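Local coordinates for Lin1840 protein (Listeria innocua serovar 6a, PDB 4ZOC), which probably hydrolyses terminal, non-reducing beta-D-glucosyl units to release beta-D-glucose, acting in beta-1,2-glucan metabolism, at residues A[17-22]-A[309-314]; A[45-50]-A[301-306]; A[246-251]-A[275-280]; A[256-261]-A[297-302]; A[285-290]-A[315-320]. The protein carries 2 engineered substitutions. One frame throughout, in Å; residues are numbered along the deposited sequence.

Interaction 1. Residues A[17-22]-A[309-314]; sequences EKIAQC and HELKGL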
# COMPACT_ATOMS: atom_id res chain seq x y z
N GLU A 17 29.36 22.76 26.58
CA GLU A 17 29.78 23.17 25.22
C GLU A 17 29.57 22.01 24.22
O GLU A 17 29.13 22.19 23.08
CB GLU A 17 31.26 23.56 25.18
CG GLU A 17 31.50 24.99 25.66
CD GLU A 17 32.93 25.31 25.96
OE1 GLU A 17 33.76 24.38 26.15
OE2 GLU A 17 33.17 26.54 26.06
N LYS A 18 29.94 20.81 24.64
CA LYS A 18 29.78 19.62 23.78
C LYS A 18 28.31 19.38 23.48
O LYS A 18 27.97 19.14 22.31
CB LYS A 18 30.40 18.37 24.40
CG LYS A 18 31.88 18.49 24.48
CD LYS A 18 32.60 17.23 24.89
CE LYS A 18 32.37 16.89 26.34
NZ LYS A 18 33.26 15.76 26.68
N ILE A 19 27.45 19.51 24.48
CA ILE A 19 26.01 19.31 24.29
C ILE A 19 25.46 20.32 23.23
O ILE A 19 24.77 19.91 22.28
CB ILE A 19 25.24 19.43 25.64
CG1 ILE A 19 25.58 18.27 26.65
CG2 ILE A 19 23.72 19.60 25.40
CD1 ILE A 19 24.99 18.50 28.04
N ALA A 20 25.76 21.61 23.36
CA ALA A 20 25.24 22.60 22.44
C ALA A 20 25.78 22.46 21.03
O ALA A 20 25.10 22.88 20.06
CB ALA A 20 25.51 24.01 22.99
N GLN A 21 26.99 21.90 20.89
CA GLN A 21 27.58 21.66 19.58
C GLN A 21 26.60 20.78 18.77
O GLN A 21 26.64 20.83 17.56
CB GLN A 21 28.99 20.95 19.69
CG GLN A 21 29.76 20.82 18.39
CD GLN A 21 30.08 22.10 17.66
OE1 GLN A 21 30.29 22.06 16.45
NE2 GLN A 21 30.25 23.20 18.39
N CYS A 22 25.76 19.98 19.43
CA CYS A 22 24.82 19.08 18.79
C CYS A 22 23.43 19.68 18.52
O CYS A 22 22.48 18.93 18.26
CB CYS A 22 24.65 17.78 19.62
SG CYS A 22 26.22 16.90 19.82
N HIS A 309 18.48 20.35 26.57
CA HIS A 309 17.91 20.35 27.92
C HIS A 309 18.12 19.05 28.71
O HIS A 309 18.14 19.09 29.95
CB HIS A 309 16.43 20.76 27.87
CG HIS A 309 16.21 22.17 27.44
ND1 HIS A 309 17.06 23.20 27.79
CD2 HIS A 309 15.24 22.73 26.67
CE1 HIS A 309 16.64 24.33 27.22
NE2 HIS A 309 15.53 24.07 26.55
N GLU A 310 18.37 17.93 28.04
CA GLU A 310 18.43 16.60 28.74
C GLU A 310 19.76 15.82 28.79
O GLU A 310 19.94 14.92 29.67
CB GLU A 310 17.38 15.62 28.16
CG GLU A 310 16.00 16.21 28.10
CD GLU A 310 15.31 16.31 29.43
OE1 GLU A 310 15.81 15.78 30.46
OE2 GLU A 310 14.19 16.89 29.45
N LEU A 311 20.69 16.10 27.88
CA LEU A 311 21.94 15.30 27.79
C LEU A 311 22.74 15.44 29.06
O LEU A 311 23.33 14.46 29.50
CB LEU A 311 22.80 15.69 26.60
CG LEU A 311 22.34 15.19 25.22
CD1 LEU A 311 23.38 15.52 24.19
CD2 LEU A 311 22.14 13.69 25.20
N LYS A 312 22.75 16.63 29.66
CA LYS A 312 23.58 16.76 30.85
C LYS A 312 23.08 15.83 31.96
O LYS A 312 23.85 15.04 32.46
CB LYS A 312 23.76 18.21 31.30
CG LYS A 312 24.77 18.33 32.45
CD LYS A 312 24.06 18.89 33.64
CE LYS A 312 23.78 20.36 33.42
NZ LYS A 312 23.69 20.96 34.76
N GLY A 313 21.80 15.87 32.30
CA GLY A 313 21.24 14.92 33.29
C GLY A 313 21.48 13.41 32.97
O GLY A 313 21.80 12.62 33.87
N LEU A 314 21.27 13.00 31.71
CA LEU A 314 21.50 11.63 31.29
C LEU A 314 22.92 11.18 31.53
O LEU A 314 23.18 10.05 31.96
CB LEU A 314 21.20 11.44 29.79
CG LEU A 314 19.70 11.47 29.47
CD1 LEU A 314 19.45 11.77 27.97
CD2 LEU A 314 18.94 10.19 29.83
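I19 packs against L311 and K312. The contact joins helix 15-21, just before the first barrel strand of a TIM barrel, to helix 306-316, which follows the last one. I19 CB points at the other helix and splits into two branches. Its CG2 methyl is anti to the backbone N and stays at the margin, 4.2 Å from L311 CB. The longer branch does the main work. CG1 lies beside the backbone N, and from there it touches L311 CB at 3.8 Å. With chi2 extended at 172°, the terminal CD1 reaches past L311 CB to the backbone of the next residue. The helix is kinked at K312, whose N makes no bond to the turn before. I19 CD1 lies 3.3 Å from K312 N. The side chains of I19 and L311 run antiparallel, alongside each other, and the far end of L311 packs on L320. K312 offers only its base. Its chain bends at chi2 and chi3, and the rest of it turns off from I19. Next to I19, K18 makes salt bridges to D326 and E322, which tie helix 15-21 to helix 322-338. The tightest carbon pair is I19 CD1 with K312 CB, at 3.5 Å.

Interaction 2. Residues A[45-50]-A[301-306]; sequences QEMKLT and EMMTTC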
# COMPACT_ATOMS: atom_id res chain seq x y z
N GLN A 45 12.33 32.41 23.98
CA GLN A 45 11.60 32.17 25.22
C GLN A 45 10.89 30.82 25.18
O GLN A 45 10.99 30.04 26.10
CB GLN A 45 10.59 33.28 25.51
CG GLN A 45 9.88 33.06 26.87
CD GLN A 45 9.70 34.36 27.59
OE1 GLN A 45 10.63 34.86 28.26
NE2 GLN A 45 8.52 34.94 27.45
N GLU A 46 10.21 30.57 24.06
CA GLU A 46 9.43 29.35 23.88
C GLU A 46 10.32 28.12 23.87
O GLU A 46 9.94 27.11 24.47
CB GLU A 46 8.58 29.42 22.62
CG GLU A 46 8.04 28.09 22.12
CD GLU A 46 7.43 28.18 20.71
OE1 GLU A 46 7.31 29.31 20.14
OE2 GLU A 46 7.09 27.12 20.14
N MET A 47 11.50 28.22 23.28
CA MET A 47 12.49 27.08 23.25
C MET A 47 13.34 27.00 24.52
O MET A 47 14.12 26.08 24.69
CB MET A 47 13.39 27.23 22.04
CG MET A 47 12.57 27.16 20.72
SD MET A 47 13.59 27.17 19.27
CE MET A 47 14.38 25.57 19.27
N LYS A 48 13.22 28.04 25.36
CA LYS A 48 13.97 28.19 26.61
C LYS A 48 15.48 28.20 26.36
O LYS A 48 16.28 27.59 27.12
CB LYS A 48 13.51 27.13 27.63
CG LYS A 48 12.00 27.32 27.95
CD LYS A 48 11.30 26.16 28.63
CE LYS A 48 11.97 25.71 29.92
NZ LYS A 48 12.79 24.45 29.80
N LEU A 49 15.87 28.91 25.29
CA LEU A 49 17.28 29.00 24.91
C LEU A 49 17.85 30.25 25.55
O LEU A 49 17.17 31.29 25.54
CB LEU A 49 17.50 29.09 23.40
CG LEU A 49 17.08 27.84 22.60
CD1 LEU A 49 16.89 28.20 21.13
CD2 LEU A 49 18.15 26.82 22.86
N THR A 50 19.08 30.13 26.06
CA THR A 50 19.83 31.23 26.64
C THR A 50 21.05 31.55 25.80
O THR A 50 21.41 30.83 24.86
CB THR A 50 20.35 30.74 27.98
OG1 THR A 50 21.25 29.65 27.76
CG2 THR A 50 19.20 30.29 28.89
N GLU A 301 20.68 17.84 16.32
CA GLU A 301 19.26 17.96 16.52
C GLU A 301 18.76 19.24 15.87
O GLU A 301 19.16 20.34 16.25
CB GLU A 301 18.91 17.95 18.00
CG GLU A 301 17.41 18.09 18.28
CD GLU A 301 17.01 17.78 19.64
OE1 GLU A 301 17.92 17.63 20.49
OE2 GLU A 301 15.78 17.76 19.89
N MET A 302 17.93 19.05 14.83
CA MET A 302 17.49 20.18 14.06
C MET A 302 16.28 20.88 14.71
O MET A 302 15.13 20.39 14.63
CB MET A 302 17.11 19.70 12.65
CG MET A 302 16.64 20.84 11.76
SD MET A 302 16.14 20.41 10.07
CE MET A 302 17.68 19.80 9.36
N MET A 303 16.53 22.01 15.40
CA MET A 303 15.42 22.93 15.88
C MET A 303 14.47 22.43 16.94
O MET A 303 13.40 22.95 17.17
CB MET A 303 14.70 23.50 14.69
CG MET A 303 15.42 24.73 14.14
SD MET A 303 15.50 26.12 15.35
CE MET A 303 13.80 26.69 15.31
N THR A 304 14.94 21.45 17.70
CA THR A 304 14.30 21.01 18.96
C THR A 304 15.38 20.92 20.05
O THR A 304 16.58 21.02 19.74
CB THR A 304 13.44 19.71 18.80
OG1 THR A 304 14.21 18.67 18.14
CG2 THR A 304 12.22 20.04 18.02
N THR A 305 14.91 20.76 21.28
CA THR A 305 15.64 21.00 22.47
C THR A 305 15.83 19.79 23.36
O THR A 305 16.23 19.97 24.48
CB THR A 305 14.99 22.12 23.28
OG1 THR A 305 13.69 21.72 23.67
CG2 THR A 305 14.86 23.41 22.48
N CYS A 306 15.64 18.55 22.87
CA CYS A 306 15.85 17.43 23.69
C CYS A 306 17.30 17.31 24.14
O CYS A 306 17.56 17.15 25.34
CB CYS A 306 15.44 16.09 22.98
SG CYS A 306 13.74 16.14 22.42
O HOH W 1 11.88 23.72 25.03
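M47 and T305 face each other across 6.9 Å between their CA atoms, where helix 37-47 ends and helix 306-316 is about to begin. T305 stands at the N-cap position of the second helix, just after the last barrel strand of the TIM barrel, though its side chain makes no capping bond. K48 closes the first helix with a Schellman motif. M47 is extended to its sulfur and turns only at chi3, 71°, which carries CE in among the loop atoms. M47 CE lies 3.5 Å from M303 O and 3.9 Å from T305 CG2. M303 is bent at chi2 and chi3 and crosses M47 at about a right angle. Its CE meets M47 SD at 4.0 Å. The side chain of M303 is also about 7 Å from a bound glucose. M47 O has T305 CG2 beside it and accepts a hydrogen bond from H309 NE2. A water adds a weak bond to M47 O and connects it to T305 OG1, 3.0 Å from the water. Inside the loop, E301 OE2 accepts two bonds. T304 OG1 donates at 2.5 Å to the anti lone pair of E301 OE2. C306 N reaches E301 OE2 from the syn side at 3.1 Å, tilted out of the carboxylate plane.

Interaction 3. Residues A[246-251]-A[275-280]; sequences ATMNKW and AEVINH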
# COMPACT_ATOMS: atom_id res chain seq x y z
N ALA A 246 12.81 6.27 12.42
CA ALA A 246 14.17 6.18 11.91
C ALA A 246 15.19 6.89 12.82
O ALA A 246 16.34 6.42 13.01
CB ALA A 246 14.23 6.77 10.49
N THR A 247 14.80 8.02 13.39
CA THR A 247 15.73 8.90 14.15
C THR A 247 16.31 8.19 15.36
O THR A 247 17.49 8.41 15.70
CB THR A 247 14.99 10.22 14.55
OG1 THR A 247 14.58 10.84 13.30
CG2 THR A 247 15.87 11.18 15.37
N MET A 248 15.51 7.32 15.97
CA MET A 248 16.03 6.52 17.12
C MET A 248 16.16 5.04 16.81
O MET A 248 16.15 4.20 17.73
CB MET A 248 15.14 6.73 18.37
CG MET A 248 13.69 6.31 18.26
SD MET A 248 12.79 6.23 19.81
CE MET A 248 13.29 4.58 20.38
N ASN A 249 16.31 4.70 15.53
CA ASN A 249 16.40 3.30 15.16
C ASN A 249 17.86 2.85 15.14
O ASN A 249 18.58 3.18 14.26
CB ASN A 249 15.70 3.07 13.87
CG ASN A 249 15.59 1.62 13.51
OD1 ASN A 249 16.48 0.85 13.76
ND2 ASN A 249 14.46 1.26 12.87
N LYS A 250 18.29 2.14 16.20
CA LYS A 250 19.69 1.83 16.38
C LYS A 250 20.16 0.92 15.33
O LYS A 250 21.28 1.05 14.81
CB LYS A 250 20.00 1.15 17.76
CG LYS A 250 19.57 1.90 18.93
CD LYS A 250 20.08 1.24 20.24
CE LYS A 250 18.97 1.13 21.27
NZ LYS A 250 18.57 2.46 21.85
N TRP A 251 19.36 -0.10 15.04
CA TRP A 251 19.72 -1.05 14.02
C TRP A 251 19.95 -0.30 12.70
O TRP A 251 20.97 -0.42 12.04
CB TRP A 251 18.63 -2.12 13.84
CG TRP A 251 18.86 -2.90 12.56
CD1 TRP A 251 19.68 -3.94 12.40
CD2 TRP A 251 18.18 -2.72 11.33
NE1 TRP A 251 19.62 -4.39 11.11
CE2 TRP A 251 18.70 -3.64 10.43
CE3 TRP A 251 17.20 -1.83 10.89
CZ2 TRP A 251 18.27 -3.74 9.10
CZ3 TRP A 251 16.79 -1.90 9.59
CH2 TRP A 251 17.29 -2.89 8.71
N ALA A 275 12.41 15.17 18.83
CA ALA A 275 11.28 15.43 19.72
C ALA A 275 10.06 14.60 19.32
O ALA A 275 9.29 14.09 20.15
CB ALA A 275 10.96 16.93 19.73
N GLU A 276 9.98 14.34 18.04
CA GLU A 276 8.78 13.72 17.43
C GLU A 276 8.74 12.24 17.68
O GLU A 276 7.71 11.62 17.49
CB GLU A 276 8.67 14.09 15.96
CG GLU A 276 8.17 15.55 15.80
CD GLU A 276 8.32 16.13 14.43
OE1 GLU A 276 8.56 15.35 13.49
OE2 GLU A 276 8.09 17.37 14.37
N VAL A 277 9.84 11.65 18.16
CA VAL A 277 9.80 10.21 18.50
C VAL A 277 8.83 10.03 19.69
O VAL A 277 8.24 8.92 19.90
CB VAL A 277 11.19 9.56 18.69
CG1 VAL A 277 12.11 9.80 17.54
CG2 VAL A 277 11.90 9.99 19.96
N ILE A 278 8.67 11.10 20.48
CA ILE A 278 7.61 11.11 21.51
C ILE A 278 6.18 10.91 20.92
O ILE A 278 5.37 10.12 21.44
CB ILE A 278 7.70 12.40 22.38
CG1 ILE A 278 9.09 12.49 23.03
CG2 ILE A 278 6.63 12.31 23.46
CD1 ILE A 278 9.35 13.88 23.58
N ASN A 279 5.84 11.70 19.91
CA ASN A 279 4.58 11.59 19.27
C ASN A 279 4.31 10.19 18.69
O ASN A 279 3.18 9.72 18.73
CB ASN A 279 4.39 12.63 18.18
CG ASN A 279 4.33 14.03 18.72
OD1 ASN A 279 3.87 14.27 19.85
ND2 ASN A 279 4.64 15.01 17.86
N HIS A 280 5.34 9.58 18.09
CA HIS A 280 5.30 8.22 17.59
C HIS A 280 5.05 7.21 18.71
O HIS A 280 4.70 6.04 18.43
CB HIS A 280 6.67 7.86 16.94
CG HIS A 280 6.94 8.33 15.55
ND1 HIS A 280 6.34 7.75 14.46
CD2 HIS A 280 7.88 9.20 15.06
CE1 HIS A 280 6.88 8.26 13.36
NE2 HIS A 280 7.82 9.14 13.69
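M248 and V277 meet through their first torsions. M248 has chi1 61°, so its CG stands between the backbone N and the carbonyl carbon and points at the second segment. V277 has chi1 -52°, with CG1 beside its backbone N and CG2 between N and carbonyl carbon. CG1 meets M248 CG, and CG2 meets M248 SD. Both segments belong to the TIM barrel. Residues 246-251 follow the small strand 244-245, beyond barrel strand 233-236, and lead into helix 250-260. Residues 275-280 lie beyond barrel strand 266-268, running on from helix 273-276. The contact is apolar and buried. M248 is extended through chi2 and bends at chi3, -83°, so that SD rather than CE touches V277. M248 SD lies 3.9 Å from V277 CB and equally 3.9 Å from V277 CG2. One atom earlier, M248 CG approaches V277 CG1 at 3.9 Å. The side chains cross at a slant, with V277 tucked beside the CG-SD bond. Helix 286-295 borders the same cluster, since M248 packs on F292 and V277 on A289. T247 OG1 is hydrogen-bonded to OG1 of T236. The outer side of the second loop belongs to the dimer interface. There E276 makes a salt bridge to R572 of the second subunit, and N279 bonds to the backbone of G571 of that subunit. T247 adds a looser touch, its CB lying 4.2 Å from V277 CG1.

Interaction 4. Residues A[256-261]-A[297-302]; sequences VLRGEM and GVDLEM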
# COMPACT_ATOMS: atom_id res chain seq x y z
N VAL A 256 23.30 -0.58 10.20
CA VAL A 256 23.23 -0.45 8.73
C VAL A 256 24.05 0.75 8.23
O VAL A 256 24.96 0.59 7.41
CB VAL A 256 21.78 -0.42 8.23
CG1 VAL A 256 21.73 -0.28 6.71
CG2 VAL A 256 21.02 -1.71 8.70
N LEU A 257 23.70 1.97 8.70
CA LEU A 257 24.37 3.17 8.14
C LEU A 257 25.82 3.27 8.54
O LEU A 257 26.70 3.32 7.71
CB LEU A 257 23.63 4.40 8.64
CG LEU A 257 24.21 5.77 8.28
CD1 LEU A 257 24.13 5.91 6.79
CD2 LEU A 257 23.43 6.88 8.99
N ARG A 258 26.11 3.19 9.82
CA ARG A 258 27.53 3.37 10.26
C ARG A 258 28.33 2.11 10.11
O ARG A 258 29.52 2.18 9.78
CB ARG A 258 27.67 3.96 11.67
CG ARG A 258 27.05 5.35 11.71
CD ARG A 258 27.53 6.07 12.93
NE ARG A 258 26.82 7.31 13.18
CZ ARG A 258 27.15 8.43 12.59
NH1 ARG A 258 28.17 8.44 11.78
NH2 ARG A 258 26.53 9.55 12.89
N GLY A 259 27.68 0.98 10.26
CA GLY A 259 28.36 -0.33 10.19
C GLY A 259 28.52 -0.80 8.78
O GLY A 259 29.62 -0.70 8.19
N GLU A 260 27.42 -1.28 8.18
CA GLU A 260 27.46 -1.85 6.86
C GLU A 260 27.80 -0.86 5.76
O GLU A 260 28.61 -1.15 4.88
CB GLU A 260 26.15 -2.57 6.52
CG GLU A 260 25.78 -3.67 7.55
CD GLU A 260 24.42 -4.32 7.28
OE1 GLU A 260 23.76 -3.91 6.31
OE2 GLU A 260 24.04 -5.26 8.01
N MET A 261 27.24 0.33 5.83
CA MET A 261 27.53 1.34 4.82
C MET A 261 28.79 2.15 5.16
O MET A 261 29.22 2.93 4.36
CB MET A 261 26.34 2.27 4.67
CG MET A 261 25.16 1.59 3.96
SD MET A 261 23.80 2.76 3.77
CE MET A 261 22.54 1.57 3.31
N GLY A 297 22.95 7.38 17.38
CA GLY A 297 23.99 8.05 16.61
C GLY A 297 23.67 9.33 15.84
O GLY A 297 24.39 9.73 14.88
N VAL A 298 22.59 9.95 16.24
CA VAL A 298 22.15 11.23 15.69
C VAL A 298 23.07 12.27 16.33
O VAL A 298 23.09 12.39 17.54
CB VAL A 298 20.67 11.54 16.00
CG1 VAL A 298 20.33 12.94 15.53
CG2 VAL A 298 19.74 10.55 15.31
N ASP A 299 23.80 13.00 15.50
CA ASP A 299 24.78 13.96 15.97
C ASP A 299 24.27 15.34 16.18
O ASP A 299 24.90 16.13 16.89
CB ASP A 299 25.94 14.01 15.01
CG ASP A 299 26.58 12.65 14.84
OD1 ASP A 299 26.71 11.90 15.86
OD2 ASP A 299 27.03 12.37 13.72
N LEU A 300 23.18 15.69 15.49
CA LEU A 300 22.76 17.12 15.36
C LEU A 300 21.27 17.19 15.32
O LEU A 300 20.67 16.62 14.39
CB LEU A 300 23.41 17.69 14.09
CG LEU A 300 23.22 19.19 13.83
CD1 LEU A 300 23.58 20.09 15.04
CD2 LEU A 300 23.92 19.59 12.51
N GLU A 301 20.68 17.84 16.32
CA GLU A 301 19.26 17.96 16.52
C GLU A 301 18.76 19.24 15.87
O GLU A 301 19.16 20.34 16.25
CB GLU A 301 18.91 17.95 18.00
CG GLU A 301 17.41 18.09 18.28
CD GLU A 301 17.01 17.78 19.64
OE1 GLU A 301 17.92 17.63 20.49
OE2 GLU A 301 15.78 17.76 19.89
N MET A 302 17.93 19.05 14.83
CA MET A 302 17.49 20.18 14.06
C MET A 302 16.28 20.88 14.71
O MET A 302 15.13 20.39 14.63
CB MET A 302 17.11 19.70 12.65
CG MET A 302 16.64 20.84 11.76
SD MET A 302 16.14 20.41 10.07
CE MET A 302 17.68 19.80 9.36
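The turn after helix 286-295, which leads into the last strand of the TIM barrel, is held by an arginine from helix 250-260. R258 runs extended from CG to NE and brings one nitrogen, NH2, to two acceptors of the turn. R258 NH2 donates to G297 O at 2.9 Å. The bond is nearly straight, with an N-H...O angle of 174°. The oxygen lies at the guanidinium edge, and NH2 lies in the plane of the carbonyl. The second partner is D299 OD2, 3.0 Å from R258 NH2 in a salt bridge. This one is less regular: OD2 meets the guanidinium obliquely, and the two flat groups are turned 37° apart. G297 has positive phi and closes helix 286-295 in a Schellman motif. D299 is held from other sides too. Its OD1 makes a salt bridge to R331 of helix 322-338, and OD2 accepts from L267 N. Two arginines would favour its charged form. The R258 NH1 group bonds to G265 O, ahead of strand 266-268. The guanidinium thus sits between the end of helix 250-260, the approach to strand 266-268 and the turn before strand 301-302, with helix 322-338 behind D299.

Interaction 5. Residues A[285-290]-A[315-320]; sequences NPKEAA and IEEGKL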
# COMPACT_ATOMS: atom_id res chain seq x y z
N ASN A 285 9.14 10.95 26.91
CA ASN A 285 9.40 12.39 27.23
C ASN A 285 10.67 12.83 26.52
O ASN A 285 11.37 11.98 25.91
CB ASN A 285 9.51 12.57 28.75
CG ASN A 285 10.49 11.59 29.40
OD1 ASN A 285 11.54 11.30 28.86
ND2 ASN A 285 10.12 11.07 30.54
N PRO A 286 11.00 14.13 26.59
CA PRO A 286 12.28 14.60 25.98
C PRO A 286 13.54 13.91 26.45
O PRO A 286 14.51 13.84 25.72
CB PRO A 286 12.28 16.10 26.27
CG PRO A 286 10.84 16.42 26.36
CD PRO A 286 10.21 15.25 27.07
N LYS A 287 13.55 13.44 27.69
CA LYS A 287 14.74 12.78 28.22
C LYS A 287 14.98 11.44 27.52
O LYS A 287 16.06 11.13 27.11
CB LYS A 287 14.55 12.60 29.75
CG LYS A 287 15.73 11.95 30.44
CD LYS A 287 15.49 11.91 31.95
CE LYS A 287 16.76 11.45 32.64
NZ LYS A 287 16.47 11.45 34.08
N GLU A 288 13.91 10.68 27.31
CA GLU A 288 14.06 9.48 26.56
C GLU A 288 14.39 9.71 25.07
O GLU A 288 15.18 8.98 24.49
CB GLU A 288 12.76 8.61 26.71
CG GLU A 288 12.64 8.00 28.14
CD GLU A 288 11.63 6.88 28.26
OE1 GLU A 288 10.86 6.58 27.30
OE2 GLU A 288 11.56 6.34 29.38
N ALA A 289 13.72 10.69 24.46
CA ALA A 289 13.98 11.07 23.07
C ALA A 289 15.46 11.37 22.85
O ALA A 289 16.11 10.84 21.92
CB ALA A 289 13.14 12.28 22.68
N ALA A 290 16.04 12.15 23.77
CA ALA A 290 17.48 12.44 23.77
C ALA A 290 18.31 11.19 23.92
O ALA A 290 19.27 10.93 23.20
CB ALA A 290 17.79 13.45 24.90
N ILE A 315 23.87 12.05 31.21
CA ILE A 315 25.31 11.70 31.34
C ILE A 315 25.72 11.69 32.81
O ILE A 315 26.36 10.74 33.26
CB ILE A 315 26.17 12.64 30.50
CG1 ILE A 315 25.98 12.29 29.05
CG2 ILE A 315 27.66 12.55 30.81
CD1 ILE A 315 26.49 13.37 28.15
N GLU A 316 25.31 12.72 33.55
CA GLU A 316 25.58 12.80 35.02
C GLU A 316 24.98 11.60 35.73
O GLU A 316 25.60 11.06 36.64
CB GLU A 316 25.01 14.09 35.63
CG GLU A 316 25.82 15.28 35.18
CD GLU A 316 25.38 16.57 35.80
OE1 GLU A 316 24.21 16.67 36.24
OE2 GLU A 316 26.23 17.51 35.80
N GLU A 317 23.77 11.19 35.35
CA GLU A 317 23.12 10.06 36.01
C GLU A 317 23.66 8.69 35.56
O GLU A 317 23.22 7.68 36.08
CB GLU A 317 21.58 10.11 35.88
CG GLU A 317 20.93 11.34 36.43
CD GLU A 317 19.56 11.59 35.85
OE1 GLU A 317 19.01 10.67 35.19
OE2 GLU A 317 19.03 12.70 36.07
N GLY A 318 24.59 8.63 34.57
CA GLY A 318 25.09 7.38 34.07
C GLY A 318 24.14 6.63 33.16
O GLY A 318 24.39 5.47 32.87
N LYS A 319 23.09 7.29 32.65
CA LYS A 319 22.19 6.61 31.71
C LYS A 319 22.71 6.59 30.27
O LYS A 319 22.28 5.79 29.45
CB LYS A 319 20.81 7.24 31.77
CG LYS A 319 20.17 7.19 33.17
CD LYS A 319 18.80 7.81 33.16
CE LYS A 319 18.03 7.55 34.46
NZ LYS A 319 18.47 8.43 35.59
N LEU A 320 23.68 7.46 29.97
CA LEU A 320 24.27 7.62 28.63
C LEU A 320 25.73 7.89 28.83
O LEU A 320 26.07 8.74 29.63
CB LEU A 320 23.66 8.86 27.99
CG LEU A 320 23.05 9.04 26.59
CD1 LEU A 320 23.39 10.42 26.07
CD2 LEU A 320 23.34 7.94 25.60
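K287 NZ donates to E317 OE1 at 2.9 Å, in a salt bridge that joins the two segments. It uses the syn lone pair, the side of the other oxygen. K319 NZ, from the same segment as E317, also turns to OE1, but it is modelled too close for its geometry to be trusted. K287 is fully stretched. Its CG is anti to the backbone N, chi1 -179°, and every later torsion is also extended, which carries NZ straight out from helix 286-295. E317 comes from the opposite direction with an extended chain, and the ammonium meets OE1 on its syn side. The second oxygen is less involved, with E317 OE2 3.5 Å from K287 NZ. K319 bends at chi4 to bring its own NZ in. The carboxylate between them would probably offset part of the repulsion of the two ammonium groups, 3.9 Å apart from K287 NZ to K319 NZ. Capping motifs mark both helix ends. N285 caps helix 286-295, its OD1 accepting from E288 N at 2.9 Å. G318 ends helix 306-316 in a Schellman motif with positive phi. The contact lies at the surface, and the lower chain of K287 packs on E310 and L314. It is a three-residue salt-bridge network between two successive outer helices of the TIM barrel, those before and after strand 301-302.

In the fold
All five contacts lie in the TIM-barrel domain, around its last strand, 301-302, and the neighbouring helices and loops. Interactions 1 and 3 are buried and apolar, interaction 1 built of aliphatic carbons, interaction 3 with a methionine sulfur as well. Interaction 4 is also buried but charged, and it ties a helix to a turn. Interaction 5 is charged too, but at the surface. Interaction 2 is partly buried and mixes sulfur, methyl and water contacts. Interactions 1 and 5 share helix 306-316, interactions 3 and 4 share helix 250-260, and interactions 2 and 4 share strand 301-302. C22 O accepts from E301 N, linking interaction 1 to interactions 2 and 4. I278 CD1 against N285 and P286 links interactions 3 and 5.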